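Local coordinates for protein leucyl-tRNA synthetase subunit alpha (Aquifex aeolicus, PDB 3O0A) that probably hydrolyses amino acids wrongly attached to leucine tRNA, serving as the CP1 editing domain of a synthetase that joins leucine to that tRNA, at residues 6-11 against 114-119; 93-98 against 129-134; 102-107 against 149-154; 143-148 against 175-180. One frame throughout, in Å; residues are numbered along the deposited sequence.

Contact 1 of 4, residues 6-11 against 114-119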
loop_
_atom_site.group_PDB
_atom_site.type_symbol
_atom_site.label_atom_id
_atom_site.label_comp_id
_atom_site.label_asym_id
_atom_site.label_seq_id
_atom_site.Cartn_x
_atom_site.Cartn_y
_atom_site.Cartn_z
ATOM N N ALA A 6 11.903 0.529 6.573
ATOM C CA ALA A 6 10.976 0.812 7.650
ATOM C C ALA A 6 9.755 -0.075 7.533
ATOM O O ALA A 6 9.318 -0.392 6.431
ATOM C CB ALA A 6 10.554 2.271 7.608
ATOM N N LEU A 7 9.211 -0.469 8.674
ATOM C CA LEU A 7 7.846 -0.982 8.701
ATOM C C LEU A 7 6.958 0.239 8.907
ATOM O O LEU A 7 7.256 1.078 9.756
ATOM C CB LEU A 7 7.658 -1.975 9.848
ATOM C CG LEU A 7 8.306 -3.354 9.689
ATOM C CD1 LEU A 7 8.395 -4.044 11.039
ATOM C CD2 LEU A 7 7.522 -4.207 8.700
ATOM N N ILE A 8 5.890 0.347 8.127
ATOM C CA ILE A 8 4.947 1.454 8.265
ATOM C C ILE A 8 3.555 0.870 8.458
ATOM O O ILE A 8 3.151 -0.035 7.717
ATOM C CB ILE A 8 4.986 2.401 7.061
ATOM C CG1 ILE A 8 6.398 2.990 6.916
ATOM C CG2 ILE A 8 3.927 3.533 7.225
ATOM C CD1 ILE A 8 6.593 3.943 5.743
ATOM N N ARG A 9 2.859 1.368 9.476
ATOM C CA ARG A 9 1.541 0.854 9.839
ATOM C C ARG A 9 0.439 1.653 9.148
ATOM O O ARG A 9 -0.024 2.670 9.661
ATOM C CB ARG A 9 1.348 0.837 11.369
ATOM C CG ARG A 9 2.454 0.091 12.114
ATOM C CD ARG A 9 1.985 -0.428 13.457
ATOM N NE ARG A 9 0.898 -1.412 13.325
ATOM C CZ ARG A 9 0.978 -2.707 13.639
ATOM N NH1 ARG A 9 2.112 -3.235 14.086
ATOM N NH2 ARG A 9 -0.090 -3.491 13.495
ATOM N N PHE A 10 0.053 1.219 7.953
ATOM C CA PHE A 10 -1.187 1.716 7.356
ATOM C C PHE A 10 -2.351 1.090 8.125
ATOM O O PHE A 10 -2.161 0.098 8.825
ATOM C CB PHE A 10 -1.234 1.367 5.862
ATOM C CG PHE A 10 -0.317 2.220 5.030
ATOM C CD1 PHE A 10 1.071 2.051 5.094
ATOM C CD2 PHE A 10 -0.837 3.219 4.209
ATOM C CE1 PHE A 10 1.928 2.862 4.335
ATOM C CE2 PHE A 10 0.011 4.028 3.448
ATOM C CZ PHE A 10 1.402 3.838 3.509
ATOM N N TYR A 11 -3.542 1.671 8.015
ATOM C CA TYR A 11 -4.700 1.063 8.665
ATOM C C TYR A 11 -5.995 1.424 7.980
ATOM O O TYR A 11 -6.164 2.534 7.488
ATOM C CB TYR A 11 -4.761 1.443 10.157
ATOM C CG TYR A 11 -4.676 2.929 10.441
ATOM C CD1 TYR A 11 -3.436 3.548 10.641
ATOM C CD2 TYR A 11 -5.828 3.722 10.505
ATOM C CE1 TYR A 11 -3.335 4.917 10.907
ATOM C CE2 TYR A 11 -5.741 5.119 10.767
ATOM C CZ TYR A 11 -4.489 5.698 10.963
ATOM O OH TYR A 11 -4.369 7.052 11.221
ATOM N N THR A 114 -5.872 4.338 5.566
ATOM C CA THR A 114 -5.374 5.649 5.912
ATOM C C THR A 114 -3.858 5.602 5.899
ATOM O O THR A 114 -3.239 4.716 6.498
ATOM C CB THR A 114 -5.894 6.087 7.284
ATOM O OG1 THR A 114 -7.327 6.075 7.257
ATOM C CG2 THR A 114 -5.389 7.485 7.635
ATOM N N ASN A 115 -3.279 6.560 5.182
ATOM C CA ASN A 115 -1.837 6.775 5.179
ATOM C C ASN A 115 -1.462 7.525 6.464
ATOM O O ASN A 115 -1.937 8.647 6.690
ATOM C CB ASN A 115 -1.477 7.592 3.930
ATOM C CG ASN A 115 0.017 7.801 3.770
ATOM O OD1 ASN A 115 0.776 7.761 4.740
ATOM N ND2 ASN A 115 0.447 8.023 2.531
ATOM N N PRO A 116 -0.623 6.913 7.320
ATOM C CA PRO A 116 -0.288 7.522 8.621
ATOM C C PRO A 116 0.532 8.811 8.472
ATOM O O PRO A 116 0.609 9.594 9.417
ATOM C CB PRO A 116 0.545 6.430 9.310
ATOM C CG PRO A 116 1.142 5.661 8.191
ATOM C CD PRO A 116 0.073 5.631 7.124
ATOM N N ALA A 117 1.132 9.025 7.300
ATOM C CA ALA A 117 1.972 10.215 7.088
ATOM C C ALA A 117 1.134 11.479 6.876
ATOM O O ALA A 117 1.490 12.559 7.354
ATOM C CB ALA A 117 2.909 10.002 5.909
ATOM N N ASN A 118 0.023 11.339 6.161
ATOM C CA ASN A 118 -0.759 12.496 5.722
ATOM C C ASN A 118 -2.276 12.374 5.921
ATOM O O ASN A 118 -3.015 13.320 5.618
ATOM C CB ASN A 118 -0.433 12.833 4.259
ATOM C CG ASN A 118 -0.732 11.682 3.316
ATOM O OD1 ASN A 118 -1.500 10.780 3.652
ATOM N ND2 ASN A 118 -0.128 11.708 2.129
ATOM N N GLY A 119 -2.731 11.219 6.403
ATOM C CA GLY A 119 -4.148 10.979 6.672
ATOM C C GLY A 119 -5.032 10.755 5.450
ATOM O O GLY A 119 -6.259 10.654 5.572
#
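A single antiparallel bridge, the hydrogen-bonded pair of Tyr11 and Thr114, couples strand 6-13 to the connection between strands 106-114 and 121-127, and so joins two sheets of the editing domain. Thr114 N donates to Tyr11 O over 2.7 Å, whereas the return bond from Tyr11 N to Thr114 O is weak at 3.4 Å. Tyr11 tilts its ring across the threonine because CG sits between the backbone N and the carbonyl carbon (chi1 52°). Thr114 CB thereby makes a CH-pi contact over one ring face, 4.1 Å from the centroid. The OG1 of this threonine turns instead to Glu13.

Beyond the bridge the chain bends away through an Asx turn, in which Asn115 OD1 accepts from Ala117 N at 2.9 Å. Pro116, held within that turn, lays CD nearly centrally over the Phe10 ring, 3.9 Å from its centroid and only 10° off the normal. Its CG presses on Ile8 CG2 at 3.6 Å, the two side chains crossing at about a right angle. Leu205 of helix 194-207 also packs on both Ile8 and Pro116.

The same CG lies 3.5 Å from Arg9 O. Proline offers only carbon here and has no N-H to give, so this buried carbonyl stays without a hydrogen bond in the model. The contact therefore rests on one good backbone bond plus apolar and CH-pi packing.

Contact 2 of 4, residues 93-98 against 129-134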
loop_
_atom_site.group_PDB
_atom_site.type_symbol
_atom_site.label_atom_id
_atom_site.label_comp_id
_atom_site.label_asym_id
_atom_site.label_seq_id
_atom_site.Cartn_x
_atom_site.Cartn_y
_atom_site.Cartn_z
ATOM N N MET A 93 -0.214 -19.889 -10.456
ATOM C CA MET A 93 0.833 -19.194 -11.206
ATOM C C MET A 93 2.163 -19.267 -10.488
ATOM O O MET A 93 2.245 -19.030 -9.262
ATOM C CB MET A 93 0.466 -17.719 -11.417
ATOM C CG MET A 93 -0.841 -17.474 -12.171
ATOM S SD MET A 93 -0.635 -17.858 -13.913
ATOM C CE MET A 93 -1.380 -19.487 -13.964
ATOM N N SER A 94 3.208 -19.537 -11.264
ATOM C CA SER A 94 4.592 -19.552 -10.772
ATOM C C SER A 94 5.128 -18.141 -10.524
ATOM O O SER A 94 4.520 -17.161 -10.942
ATOM C CB SER A 94 5.486 -20.223 -11.807
ATOM O OG SER A 94 5.621 -19.409 -12.974
ATOM N N THR A 95 6.275 -18.043 -9.857
ATOM C CA THR A 95 6.916 -16.749 -9.647
ATOM C C THR A 95 7.178 -16.051 -10.993
ATOM O O THR A 95 6.862 -14.854 -11.139
ATOM C CB THR A 95 8.196 -16.865 -8.789
ATOM O OG1 THR A 95 7.816 -17.371 -7.501
ATOM C CG2 THR A 95 8.795 -15.484 -8.583
ATOM N N ARG A 96 7.688 -16.804 -11.963
ATOM C CA ARG A 96 7.974 -16.252 -13.292
ATOM C C ARG A 96 6.684 -15.714 -13.913
ATOM O O ARG A 96 6.655 -14.577 -14.382
ATOM C CB ARG A 96 8.644 -17.271 -14.196
ATOM C CG ARG A 96 8.991 -16.711 -15.574
ATOM C CD ARG A 96 9.584 -17.766 -16.485
ATOM N NE ARG A 96 8.599 -18.787 -16.818
ATOM C CZ ARG A 96 8.906 -20.049 -17.090
ATOM N NH1 ARG A 96 10.173 -20.455 -17.062
ATOM N NH2 ARG A 96 7.946 -20.905 -17.383
ATOM N N GLU A 97 5.625 -16.518 -13.863
ATOM C CA GLU A 97 4.311 -16.168 -14.452
ATOM C C GLU A 97 3.599 -14.983 -13.791
ATOM O O GLU A 97 2.649 -14.438 -14.370
ATOM C CB GLU A 97 3.379 -17.382 -14.438
ATOM C CG GLU A 97 3.861 -18.491 -15.360
ATOM C CD GLU A 97 3.215 -19.845 -15.104
ATOM O OE1 GLU A 97 2.543 -20.023 -14.058
ATOM O OE2 GLU A 97 3.403 -20.737 -15.954
ATOM N N ARG A 98 4.003 -14.631 -12.571
ATOM C CA ARG A 98 3.383 -13.527 -11.834
ATOM C C ARG A 98 4.155 -12.218 -11.939
ATOM O O ARG A 98 3.651 -11.154 -11.521
ATOM C CB ARG A 98 3.215 -13.905 -10.355
ATOM C CG ARG A 98 2.081 -14.904 -10.136
ATOM C CD ARG A 98 1.999 -15.361 -8.712
ATOM N NE ARG A 98 2.068 -14.203 -7.816
ATOM C CZ ARG A 98 1.840 -14.236 -6.512
ATOM N NH1 ARG A 98 1.495 -15.377 -5.920
ATOM N NH2 ARG A 98 1.971 -13.116 -5.798
ATOM N N TYR A 129 2.044 -9.113 -8.967
ATOM C CA TYR A 129 3.465 -8.733 -8.928
ATOM C C TYR A 129 4.044 -8.581 -7.513
ATOM O O TYR A 129 5.263 -8.459 -7.338
ATOM C CB TYR A 129 3.712 -7.480 -9.791
ATOM C CG TYR A 129 3.285 -6.153 -9.178
ATOM C CD1 TYR A 129 1.954 -5.712 -9.250
ATOM C CD2 TYR A 129 4.217 -5.317 -8.565
ATOM C CE1 TYR A 129 1.561 -4.482 -8.691
ATOM C CE2 TYR A 129 3.832 -4.085 -8.000
ATOM C CZ TYR A 129 2.517 -3.669 -8.076
ATOM O OH TYR A 129 2.152 -2.453 -7.532
ATOM N N VAL A 130 3.168 -8.597 -6.512
ATOM C CA VAL A 130 3.570 -8.464 -5.136
ATOM C C VAL A 130 3.638 -9.861 -4.534
ATOM O O VAL A 130 2.638 -10.574 -4.485
ATOM C CB VAL A 130 2.596 -7.525 -4.363
ATOM C CG1 VAL A 130 2.898 -7.531 -2.871
ATOM C CG2 VAL A 130 2.710 -6.114 -4.921
ATOM N N LEU A 131 4.838 -10.251 -4.115
ATOM C CA LEU A 131 5.044 -11.590 -3.577
ATOM C C LEU A 131 4.868 -11.574 -2.069
ATOM O O LEU A 131 5.360 -10.673 -1.394
ATOM C CB LEU A 131 6.429 -12.125 -3.961
ATOM C CG LEU A 131 6.678 -12.295 -5.470
ATOM C CD1 LEU A 131 8.105 -12.802 -5.752
ATOM C CD2 LEU A 131 5.639 -13.218 -6.112
ATOM N N TYR A 132 4.183 -12.588 -1.542
ATOM C CA TYR A 132 3.962 -12.677 -0.102
ATOM C C TYR A 132 5.278 -12.690 0.687
ATOM O O TYR A 132 5.341 -12.202 1.814
ATOM C CB TYR A 132 3.086 -13.890 0.246
ATOM C CG TYR A 132 2.677 -13.926 1.705
ATOM C CD1 TYR A 132 1.931 -12.889 2.265
ATOM C CD2 TYR A 132 3.050 -14.984 2.525
ATOM C CE1 TYR A 132 1.560 -12.910 3.605
ATOM C CE2 TYR A 132 2.681 -15.015 3.874
ATOM C CZ TYR A 132 1.935 -13.975 4.398
ATOM O OH TYR A 132 1.574 -14.004 5.730
ATOM N N GLU A 133 6.325 -13.229 0.064
ATOM C CA GLU A 133 7.625 -13.407 0.703
ATOM C C GLU A 133 8.428 -12.115 0.847
ATOM O O GLU A 133 9.379 -12.061 1.635
ATOM C CB GLU A 133 8.452 -14.448 -0.069
ATOM C CG GLU A 133 7.836 -15.856 -0.094
ATOM C CD GLU A 133 6.597 -15.974 -0.985
ATOM O OE1 GLU A 133 6.494 -15.238 -1.989
ATOM O OE2 GLU A 133 5.713 -16.807 -0.671
ATOM N N TYR A 134 8.080 -11.091 0.073
ATOM C CA TYR A 134 8.746 -9.805 0.230
ATOM C C TYR A 134 8.175 -9.077 1.433
ATOM O O TYR A 134 6.970 -8.799 1.472
ATOM C CB TYR A 134 8.600 -8.891 -0.987
ATOM C CG TYR A 134 9.231 -7.529 -0.713
ATOM C CD1 TYR A 134 10.618 -7.377 -0.695
ATOM C CD2 TYR A 134 8.439 -6.412 -0.412
ATOM C CE1 TYR A 134 11.206 -6.142 -0.419
ATOM C CE2 TYR A 134 9.016 -5.172 -0.132
ATOM C CZ TYR A 134 10.400 -5.048 -0.146
ATOM O OH TYR A 134 10.990 -3.827 0.129
HETATM O O HOH W 1 3.080 -14.443 -3.301
#
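Arg98 reaches across to Val130 and Leu131 with a side chain that runs straight at chi2 and then bends at chi3 (47°), which brings the guanidinium to Val130 O and Leu131 CD2. Val130 O lies at the edge of that flat group, in its plane and 2.9 Å from Arg98 NH2. Leu131 CD2 instead sits over one guanidinium face, 3.7 Å from NH2. A water accepts a weak bond from Arg98 NH2. The same water accepts a second bond, 2.8 Å long, from Tyr132 N. Glu61 forms a salt bridge with NH1 and Asn128 O accepts from NE, which together fix the rotation of the group.

Leu131 has CG anti to the carbonyl carbon (chi1 -62°) and divides its two methyls between neighbours. While CD2 covers the arginine, CD1 meets Thr95 CG2 at 4.0 Å, the side chains crossing at about a right angle. Nearer the backbone, Arg98 O receives a CA-H...O contact from Tyr129 CA at 3.6 Å.

The short helix 95-99 that carries Arg98 starts with a capping box: Glu97 N donates to Ser94 OG at 3.0 Å, and Ser94 N to Glu97 OE1 at 2.9 Å. On the other segment, Leu131 opens a type I beta turn that runs to Tyr134. The contact is thus a short helix with a capping box packed, through Thr95 and Arg98, on the loop linking strands 121-127 and 138-141.

Contact 3 of 4, residues 102-107 against 149-154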
loop_
_atom_site.group_PDB
_atom_site.type_symbol
_atom_site.label_atom_id
_atom_site.label_comp_id
_atom_site.label_asym_id
_atom_site.label_seq_id
_atom_site.Cartn_x
_atom_site.Cartn_y
_atom_site.Cartn_z
ATOM N N GLU A 102 3.867 -8.407 -18.626
ATOM C CA GLU A 102 3.399 -7.802 -19.865
ATOM C C GLU A 102 1.909 -7.464 -19.743
ATOM O O GLU A 102 1.276 -7.030 -20.710
ATOM C CB GLU A 102 3.682 -8.720 -21.062
ATOM C CG GLU A 102 4.094 -7.980 -22.340
ATOM C CD GLU A 102 5.561 -7.550 -22.358
ATOM O OE1 GLU A 102 6.167 -7.365 -21.279
ATOM O OE2 GLU A 102 6.110 -7.385 -23.469
ATOM N N ASP A 103 1.374 -7.658 -18.537
ATOM C CA ASP A 103 -0.002 -7.304 -18.181
ATOM C C ASP A 103 -0.261 -7.643 -16.723
ATOM O O ASP A 103 -1.063 -8.522 -16.422
ATOM C CB ASP A 103 -1.036 -8.037 -19.044
ATOM C CG ASP A 103 -1.663 -7.142 -20.091
ATOM O OD1 ASP A 103 -2.305 -6.135 -19.716
ATOM O OD2 ASP A 103 -1.522 -7.458 -21.287
ATOM N N LYS A 104 0.443 -6.968 -15.827
ATOM C CA LYS A 104 0.095 -6.955 -14.399
ATOM C C LYS A 104 -1.400 -7.167 -14.188
ATOM O O LYS A 104 -2.215 -6.679 -14.975
ATOM C CB LYS A 104 0.494 -5.618 -13.802
ATOM C CG LYS A 104 1.953 -5.311 -13.987
ATOM C CD LYS A 104 2.343 -4.062 -13.267
ATOM C CE LYS A 104 3.829 -4.085 -13.010
ATOM N NZ LYS A 104 4.113 -4.874 -11.786
ATOM N N GLU A 105 -1.756 -7.897 -13.133
ATOM C CA GLU A 105 -3.156 -8.190 -12.844
ATOM C C GLU A 105 -3.433 -7.948 -11.372
ATOM O O GLU A 105 -2.640 -8.340 -10.517
ATOM C CB GLU A 105 -3.536 -9.635 -13.206
ATOM C CG GLU A 105 -5.069 -9.868 -13.166
ATOM C CD GLU A 105 -5.512 -11.306 -13.442
ATOM O OE1 GLU A 105 -4.687 -12.125 -13.909
ATOM O OE2 GLU A 105 -6.712 -11.608 -13.203
ATOM N N GLY A 106 -4.555 -7.297 -11.098
ATOM C CA GLY A 106 -4.995 -7.106 -9.723
ATOM C C GLY A 106 -6.484 -6.868 -9.579
ATOM O O GLY A 106 -7.227 -6.790 -10.563
ATOM N N VAL A 107 -6.912 -6.734 -8.332
ATOM C CA VAL A 107 -8.322 -6.589 -7.998
ATOM C C VAL A 107 -8.457 -5.637 -6.815
ATOM O O VAL A 107 -7.603 -5.629 -5.917
ATOM C CB VAL A 107 -8.988 -7.951 -7.662
ATOM C CG1 VAL A 107 -9.090 -8.834 -8.908
ATOM C CG2 VAL A 107 -8.267 -8.682 -6.522
ATOM N N ASP A 149 5.067 -0.188 -9.644
ATOM C CA ASP A 149 3.834 0.484 -9.205
ATOM C C ASP A 149 3.294 1.419 -10.286
ATOM O O ASP A 149 2.084 1.589 -10.437
ATOM C CB ASP A 149 4.076 1.291 -7.916
ATOM C CG ASP A 149 4.441 0.419 -6.713
ATOM O OD1 ASP A 149 4.092 -0.785 -6.659
ATOM O OD2 ASP A 149 5.068 0.956 -5.784
ATOM N N TRP A 150 4.200 2.061 -11.016
ATOM C CA TRP A 150 3.821 2.956 -12.095
ATOM C C TRP A 150 3.028 2.194 -13.160
ATOM O O TRP A 150 1.974 2.646 -13.603
ATOM C CB TRP A 150 5.068 3.568 -12.729
ATOM C CG TRP A 150 4.754 4.586 -13.755
ATOM C CD1 TRP A 150 4.644 5.934 -13.569
ATOM C CD2 TRP A 150 4.519 4.352 -15.151
ATOM N NE1 TRP A 150 4.350 6.554 -14.760
ATOM C CE2 TRP A 150 4.261 5.607 -15.745
ATOM C CE3 TRP A 150 4.491 3.204 -15.951
ATOM C CZ2 TRP A 150 3.991 5.750 -17.117
ATOM C CZ3 TRP A 150 4.218 3.345 -17.320
ATOM C CH2 TRP A 150 3.970 4.610 -17.881
ATOM N N GLU A 151 3.545 1.031 -13.538
ATOM C CA GLU A 151 2.920 0.190 -14.568
ATOM C C GLU A 151 1.553 -0.333 -14.126
ATOM O O GLU A 151 0.610 -0.386 -14.926
ATOM C CB GLU A 151 3.854 -0.961 -14.933
ATOM C CG GLU A 151 5.104 -0.505 -15.682
ATOM C CD GLU A 151 6.243 -1.515 -15.636
ATOM O OE1 GLU A 151 6.176 -2.499 -14.862
ATOM O OE2 GLU A 151 7.224 -1.309 -16.374
ATOM N N PHE A 152 1.446 -0.713 -12.856
ATOM C CA PHE A 152 0.162 -1.111 -12.297
ATOM C C PHE A 152 -0.828 0.051 -12.317
ATOM O O PHE A 152 -1.985 -0.129 -12.699
ATOM C CB PHE A 152 0.313 -1.658 -10.878
ATOM C CG PHE A 152 -0.923 -2.366 -10.375
ATOM C CD1 PHE A 152 -1.146 -3.707 -10.688
ATOM C CD2 PHE A 152 -1.866 -1.689 -9.600
ATOM C CE1 PHE A 152 -2.293 -4.365 -10.229
ATOM C CE2 PHE A 152 -3.015 -2.342 -9.137
ATOM C CZ PHE A 152 -3.221 -3.679 -9.452
ATOM N N ALA A 153 -0.370 1.237 -11.915
ATOM C CA ALA A 153 -1.225 2.427 -11.884
ATOM C C ALA A 153 -1.706 2.817 -13.283
ATOM O O ALA A 153 -2.845 3.250 -13.448
ATOM C CB ALA A 153 -0.508 3.605 -11.207
ATOM N N LYS A 154 -0.828 2.660 -14.271
ATOM C CA LYS A 154 -1.165 2.936 -15.668
ATOM C C LYS A 154 -2.301 2.027 -16.144
ATOM O O LYS A 154 -3.269 2.493 -16.763
ATOM C CB LYS A 154 0.070 2.757 -16.557
ATOM C CG LYS A 154 -0.154 3.156 -18.002
ATOM C CD LYS A 154 1.016 2.757 -18.893
ATOM C CE LYS A 154 0.792 3.211 -20.324
ATOM N NZ LYS A 154 0.847 4.694 -20.443
#
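Lys104 lies across the flank of helix 147-156 at Glu151 and Phe152, just before its own chain enters strand 106-114, the edge of the mixed four-stranded sheet. The contact is thus a helix packed against the entry to an edge strand. The aliphatic part of the lysine does the touching: CD comes within 3.5 Å of Phe152 N, and CE within 3.4 Å of Glu151 OE1. With the chain bent at chi4 (-83°), NZ stays 4.4 Å from that oxygen, beyond a salt bridge, where the opposite charges may still attract weakly.

Phe152 carries the other half. CG stands anti to the backbone N (chi1 -167°), sending the ring outward from the helix so that its edge meets the strand. Glu105 C and Gly106 N lie near the ring plane, 3.9 and 3.8 Å from CE1, and the absence of a side chain on Gly106 lets the ring come this close.

Around this shell, Tyr129 makes a cation-pi contact with Lys104 and also meets Phe152, their rings inclined by about 40°. Tyr156 packs on Phe152 at a similar inclination, and its OH bonds to Gly106 N. Asn128 holds the strand entry through Glu105, while Gln147, one turn back along the helix, bonds to Glu151 OE2. Lys104 CB rests 4.0 Å from Phe152 CD1, at the ring edge.

Contact 4 of 4, residues 143-148 against 175-180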
loop_
_atom_site.group_PDB
_atom_site.type_symbol
_atom_site.label_atom_id
_atom_site.label_comp_id
_atom_site.label_asym_id
_atom_site.label_seq_id
_atom_site.Cartn_x
_atom_site.Cartn_y
_atom_site.Cartn_z
ATOM N N PRO A 143 3.481 5.092 -7.419
ATOM C CA PRO A 143 3.727 5.009 -8.861
ATOM C C PRO A 143 4.695 6.054 -9.410
ATOM O O PRO A 143 5.360 5.789 -10.410
ATOM C CB PRO A 143 2.345 5.207 -9.495
ATOM C CG PRO A 143 1.369 5.137 -8.414
ATOM C CD PRO A 143 2.054 5.260 -7.091
ATOM N N ALA A 144 4.769 7.224 -8.776
ATOM C CA ALA A 144 5.726 8.251 -9.201
ATOM C C ALA A 144 7.186 7.792 -9.108
ATOM O O ALA A 144 8.037 8.288 -9.849
ATOM C CB ALA A 144 5.519 9.537 -8.407
ATOM N N HIS A 145 7.477 6.851 -8.208
ATOM C CA HIS A 145 8.865 6.528 -7.853
ATOM C C HIS A 145 9.203 5.042 -7.820
ATOM O O HIS A 145 10.305 4.659 -7.413
ATOM C CB HIS A 145 9.204 7.200 -6.512
ATOM C CG HIS A 145 8.903 8.663 -6.507
ATOM N ND1 HIS A 145 9.524 9.545 -7.366
ATOM C CD2 HIS A 145 8.021 9.395 -5.787
ATOM C CE1 HIS A 145 9.046 10.759 -7.166
ATOM N NE2 HIS A 145 8.136 10.696 -6.210
ATOM N N ASP A 146 8.255 4.206 -8.244
ATOM C CA ASP A 146 8.472 2.766 -8.325
ATOM C C ASP A 146 7.913 2.300 -9.675
ATOM O O ASP A 146 6.720 2.467 -9.955
ATOM C CB ASP A 146 7.796 2.062 -7.135
ATOM C CG ASP A 146 8.073 0.548 -7.079
ATOM O OD1 ASP A 146 7.766 -0.172 -8.051
ATOM O OD2 ASP A 146 8.547 0.067 -6.021
ATOM N N GLN A 147 8.795 1.760 -10.518
ATOM C CA GLN A 147 8.428 1.353 -11.872
ATOM C C GLN A 147 7.344 0.280 -11.916
ATOM O O GLN A 147 6.436 0.361 -12.744
ATOM C CB GLN A 147 9.657 0.917 -12.683
ATOM C CG GLN A 147 9.352 0.654 -14.155
ATOM C CD GLN A 147 8.806 1.876 -14.886
ATOM O OE1 GLN A 147 9.136 3.016 -14.559
ATOM N NE2 GLN A 147 7.980 1.635 -15.897
ATOM N N ARG A 148 7.443 -0.717 -11.035
ATOM C CA ARG A 148 6.419 -1.765 -10.933
ATOM C C ARG A 148 5.064 -1.129 -10.592
ATOM O O ARG A 148 4.046 -1.465 -11.198
ATOM C CB ARG A 148 6.793 -2.815 -9.872
ATOM C CG ARG A 148 8.220 -3.366 -9.958
ATOM C CD ARG A 148 8.298 -4.555 -10.903
ATOM N NE ARG A 148 9.553 -5.297 -10.769
ATOM C CZ ARG A 148 10.619 -5.145 -11.556
ATOM N NH1 ARG A 148 10.601 -4.267 -12.555
ATOM N NH2 ARG A 148 11.713 -5.880 -11.351
ATOM N N GLY A 175 7.300 7.334 -17.059
ATOM C CA GLY A 175 7.932 6.344 -16.197
ATOM C C GLY A 175 8.145 6.885 -14.796
ATOM O O GLY A 175 7.996 8.084 -14.563
ATOM N N ALA A 176 8.495 5.990 -13.875
ATOM C CA ALA A 176 8.753 6.357 -12.481
ATOM C C ALA A 176 10.183 6.862 -12.331
ATOM O O ALA A 176 11.105 6.337 -12.973
ATOM C CB ALA A 176 8.526 5.169 -11.574
ATOM N N TYR A 177 10.360 7.890 -11.502
ATOM C CA TYR A 177 11.692 8.358 -11.149
ATOM C C TYR A 177 12.139 7.678 -9.867
ATOM O O TYR A 177 11.606 7.959 -8.795
ATOM C CB TYR A 177 11.736 9.878 -10.975
ATOM C CG TYR A 177 13.090 10.336 -10.482
ATOM C CD1 TYR A 177 14.211 10.254 -11.305
ATOM C CD2 TYR A 177 13.258 10.815 -9.181
ATOM C CE1 TYR A 177 15.462 10.652 -10.857
ATOM C CE2 TYR A 177 14.507 11.216 -8.720
ATOM C CZ TYR A 177 15.603 11.129 -9.567
ATOM O OH TYR A 177 16.843 11.517 -9.134
ATOM N N GLU A 178 13.124 6.793 -9.972
ATOM C CA GLU A 178 13.512 5.972 -8.820
ATOM C C GLU A 178 14.727 6.484 -8.031
ATOM O O GLU A 178 15.111 5.873 -7.031
ATOM C CB GLU A 178 13.712 4.521 -9.252
ATOM C CG GLU A 178 12.491 3.938 -9.975
ATOM C CD GLU A 178 12.600 2.445 -10.220
ATOM O OE1 GLU A 178 13.685 1.981 -10.632
ATOM O OE2 GLU A 178 11.594 1.732 -10.004
ATOM N N GLY A 179 15.306 7.606 -8.465
ATOM C CA GLY A 179 16.527 8.143 -7.856
ATOM C C GLY A 179 16.318 9.090 -6.683
ATOM O O GLY A 179 15.235 9.149 -6.093
ATOM N N LYS A 180 17.367 9.841 -6.352
ATOM C CA LYS A 180 17.339 10.769 -5.220
ATOM C C LYS A 180 16.794 12.140 -5.626
ATOM O O LYS A 180 16.812 12.507 -6.800
ATOM C CB LYS A 180 18.748 10.901 -4.615
ATOM C CG LYS A 180 19.324 9.574 -4.107
ATOM C CD LYS A 180 20.745 9.702 -3.568
ATOM C CE LYS A 180 21.378 8.319 -3.400
ATOM N NZ LYS A 180 22.809 8.398 -2.974
HETATM O O HOH W 2 11.364 4.489 -14.841
#
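Gln147 swings its CG anti to the backbone N (chi1 -173°) and folds at chi2 (60°), which brings OE1 to Ala176, while Glu178 extends beyond CG from a chi1 of -54° to return OE2 to Gln147. Gln147 is thus gripped twice by segment 175-180, at its side-chain OE1 and at its backbone N. Ala176 N donates to Gln147 OE1 at 3.1 Å, and Gln147 N to Glu178 OE2 at 2.8 Å, reaching the carboxylate on its anti side and somewhat out of its plane. A water donates to both Gln147 OE1 and Ala176 O, giving the amide oxygen a second bond.

His145 supplies a further link. Its ND1 donates to Tyr177 O at 3.0 Å, with the oxygen in the imidazole plane and the nitrogen in the carbonyl plane, and its NE2 accepts from Val163 N, so the ring is held at both nitrogens. Next to it Tyr177 N donates to Ala144 O at 2.9 Å. Ala176 CB points into the bend of 143-146, lying 3.4 Å from Pro143 O and 3.5 Å from Asp146 N.

Asp146, at the N-cap, turns OD1 to Asp149 N. Asp146 OD1 and Glu178 OE2 come within 4.7 Å, a proximity that the positive end of the helix dipole may ease. The segment 175-180 thus crosses the start of helix 147-156, with Trp150 of that helix touching Ala176, on the path from strand 164-165 to strand 182-183.

Overall arrangement
Contacts 2, 3 and 4 form a touching group, whereas contact 1 stands apart, its centre about 20 to 24 Å from theirs and on the opposite side of the chain's centre from contacts 2 and 3. Contacts 3 and 4 share helix 147-156, their centres about 14 Å apart. Contacts 2 and 3, centres about 13 Å apart, meet through Tyr129, whose OH probably bonds to Asp149 OD1. Along the chain, contacts 1, 2 and 3 all interlock, as do 3 and 4, while 1 and 2 close before 4 opens. Contact 1 joins the three-stranded sheet to a connection leaving the mixed sheet; contacts 2 to 4 pack loops and helix 147-156 around the mixed sheet, in the probable editing domain.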